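Local coordinates for protein GlcNAc-alpha-1,4-Gal-releasing endo-beta-galactosidase (Clostridium perfringens, PDB 1UPS) that probably hydrolyses internal beta-galactosidic linkages as a calcium-binding family 16 glycoside hydrolase, releasing GlcNAc-alpha-1,4-Gal from glycans, at residues E46-Y51 with S96-F101. Numbering follows the deposited sequence. Where two conformers were deposited one is given.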
loop_
_atom_site.group_PDB
_atom_site.type_symbol
_atom_site.label_atom_id
_atom_site.label_comp_id
_atom_site.label_asym_id
_atom_site.label_seq_id
_atom_site.Cartn_x
_atom_site.Cartn_y
_atom_site.Cartn_z
ATOM N N GLU A 46 -7.239 -23.738 11.515
ATOM C CA GLU A 46 -5.814 -23.680 11.805
ATOM C C GLU A 46 -5.216 -22.372 11.282
ATOM O O GLU A 46 -4.097 -22.008 11.656
ATOM C CB GLU A 46 -5.080 -24.906 11.221
ATOM C CG GLU A 46 -5.348 -26.217 11.968
ATOM C CD GLU A 46 -5.020 -26.153 13.456
ATOM O OE1 GLU A 46 -5.861 -26.602 14.271
ATOM O OE2 GLU A 46 -3.922 -25.669 13.822
ATOM N N LYS A 47 -5.959 -21.656 10.437
ATOM C CA LYS A 47 -5.461 -20.405 9.831
ATOM C C LYS A 47 -6.225 -19.163 10.294
ATOM O O LYS A 47 -5.639 -18.074 10.413
ATOM C CB LYS A 47 -5.537 -20.498 8.300
ATOM C CG LYS A 47 -4.679 -21.604 7.714
ATOM C CD LYS A 47 -4.796 -21.722 6.200
ATOM C CE LYS A 47 -3.800 -22.811 5.701
ATOM N NZ LYS A 47 -4.069 -23.258 4.314
ATOM N N TRP A 48 -7.529 -19.328 10.530
ATOM C CA TRP A 48 -8.440 -18.198 10.778
ATOM C C TRP A 48 -9.346 -18.410 11.982
ATOM O O TRP A 48 -9.781 -19.544 12.268
ATOM C CB TRP A 48 -9.361 -17.962 9.560
ATOM C CG TRP A 48 -8.622 -17.771 8.281
ATOM C CD1 TRP A 48 -8.425 -18.707 7.299
ATOM C CD2 TRP A 48 -7.957 -16.581 7.844
ATOM N NE1 TRP A 48 -7.690 -18.163 6.270
ATOM C CE2 TRP A 48 -7.369 -16.869 6.586
ATOM C CE3 TRP A 48 -7.789 -15.294 8.392
ATOM C CZ2 TRP A 48 -6.648 -15.915 5.851
ATOM C CZ3 TRP A 48 -7.063 -14.340 7.665
ATOM C CH2 TRP A 48 -6.490 -14.665 6.408
ATOM N N THR A 49 -9.668 -17.302 12.646
ATOM C CA THR A 49 -10.838 -17.248 13.502
ATOM C C THR A 49 -11.935 -16.394 12.845
ATOM O O THR A 49 -11.632 -15.468 12.088
ATOM C CB THR A 49 -10.467 -16.775 14.927
ATOM O OG1 THR A 49 -11.624 -16.885 15.772
ATOM C CG2 THR A 49 -10.068 -15.273 14.983
ATOM N N ASP A 50 -13.198 -16.729 13.102
ATOM C CA ASP A 50 -14.318 -16.002 12.489
ATOM C C ASP A 50 -14.997 -15.034 13.467
ATOM O O ASP A 50 -16.217 -14.866 13.482
ATOM C CB ASP A 50 -15.306 -16.955 11.792
ATOM C CG ASP A 50 -15.807 -18.066 12.695
ATOM O OD1 ASP A 50 -16.633 -18.887 12.205
ATOM O OD2 ASP A 50 -15.429 -18.216 13.877
ATOM N N TYR A 51 -14.174 -14.372 14.270
ATOM C CA TYR A 51 -14.642 -13.310 15.142
ATOM C C TYR A 51 -13.814 -12.055 14.898
ATOM O O TYR A 51 -12.585 -12.140 14.685
ATOM C CB TYR A 51 -14.481 -13.720 16.602
ATOM C CG TYR A 51 -15.420 -14.820 17.051
ATOM C CD1 TYR A 51 -15.118 -16.162 16.807
ATOM C CD2 TYR A 51 -16.588 -14.520 17.749
ATOM C CE1 TYR A 51 -15.981 -17.181 17.219
ATOM C CE2 TYR A 51 -17.458 -15.533 18.178
ATOM C CZ TYR A 51 -17.140 -16.857 17.911
ATOM O OH TYR A 51 -17.974 -17.861 18.344
ATOM N N SER A 96 -18.613 -8.345 9.197
ATOM C CA SER A 96 -18.319 -9.771 9.204
ATOM C C SER A 96 -16.832 -9.927 8.909
ATOM O O SER A 96 -16.364 -9.575 7.809
ATOM C CB SER A 96 -19.135 -10.512 8.144
ATOM O OG SER A 96 -20.475 -10.708 8.579
ATOM N N ALA A 97 -16.095 -10.495 9.858
ATOM C CA ALA A 97 -14.620 -10.558 9.748
ATOM C C ALA A 97 -14.030 -11.946 10.018
ATOM O O ALA A 97 -14.556 -12.711 10.850
ATOM C CB ALA A 97 -13.980 -9.543 10.732
ATOM N N ILE A 98 -12.915 -12.247 9.344
ATOM C CA ILE A 98 -12.035 -13.317 9.808
ATOM C C ILE A 98 -10.676 -12.715 10.132
ATOM O O ILE A 98 -10.293 -11.679 9.554
ATOM C CB ILE A 98 -11.940 -14.502 8.801
ATOM C CG1 ILE A 98 -11.281 -14.078 7.469
ATOM C CG2 ILE A 98 -13.334 -15.103 8.570
ATOM C CD1 ILE A 98 -10.868 -15.257 6.565
ATOM N N MET A 99 -9.951 -13.341 11.066
ATOM C CA MET A 99 -8.624 -12.840 11.426
ATOM C C MET A 99 -7.652 -13.991 11.520
ATOM O O MET A 99 -8.052 -15.080 11.892
ATOM C CB MET A 99 -8.651 -12.120 12.777
ATOM C CG MET A 99 -9.782 -11.101 12.960
ATOM S SD MET A 99 -9.467 -9.942 14.298
ATOM C CE MET A 99 -9.311 -11.118 15.728
ATOM N N SER A 100 -6.381 -13.746 11.191
ATOM C CA SER A 100 -5.340 -14.787 11.265
ATOM C C SER A 100 -4.670 -14.898 12.655
ATOM O O SER A 100 -3.579 -15.457 12.783
ATOM C CB SER A 100 -4.278 -14.563 10.174
ATOM O OG SER A 100 -3.412 -13.484 10.518
ATOM N N PHE A 101 -5.337 -14.384 13.685
ATOM C CA PHE A 101 -4.802 -14.371 15.057
ATOM C C PHE A 101 -5.962 -14.126 16.028
ATOM O O PHE A 101 -7.083 -13.771 15.617
ATOM C CB PHE A 101 -3.774 -13.236 15.220
ATOM C CG PHE A 101 -4.380 -11.873 15.025
ATOM C CD1 PHE A 101 -4.533 -11.350 13.740
ATOM C CD2 PHE A 101 -4.886 -11.162 16.118
ATOM C CE1 PHE A 101 -5.168 -10.107 13.548
ATOM C CE2 PHE A 101 -5.512 -9.916 15.940
ATOM C CZ PHE A 101 -5.651 -9.391 14.645
#
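Thr49 and Met99 pair through their backbones as a single antiparallel, hydrogen-bonded bridge, which lays the loop 46-51, extended at Trp48 and Thr49, beside the end of strand 94-99. Thr49 N gives its hydrogen to Met99 O at 2.8 Å, nearly straight at 165°, and Met99 N returns a bond of 2.9 Å to Thr49 O. CA-H...O contacts support the bridge: Ile98 CA lies 3.2 Å from Thr49 O, which already accepts the Met99 N-H, and beyond the pair Ser100 CA approaches Lys47 O. A beta-branched threonine suits such an extended backbone.

Apolar contact gathers around the Trp48 indole. Ile98 reaches over one face of it, its CD1 3.7 Å from the centroid of the six-membered ring in a CH-pi contact. With CG1 set between its own backbone N and carbonyl carbon (chi1 65°), the isoleucine directs its longer branch at the ring, while CG2 lies near Asp50 CA. The Met99 backbone lies at the edge of the same indole, near its plane, and Trp48 CZ3 comes 3.8 Å from Ser100 CB; serine is small enough to sit this close. On the side of Thr49 and Met99, the threonine methyl CG2 meets Phe101 O at 3.4 Å, and the flexible methionine bends at its thioether so that CG and CE both lie near Tyr51 O.

Polar ends are held by residues beyond the pair. Trp48 NE1 bonds to Asp36 OD1, while the buried Asp50 carboxylate forms salt bridges with Arg45 and Lys64, which probably favour its charged form.

Strand 94-99 is outermost in one antiparallel sheet of the GH16 beta-jelly-roll sandwich. Strand 246-254 pairs with one of its edges, the loop takes a short length of the other, and Ile98 also packs on Leu74 of strand 73-78, in the second sheet.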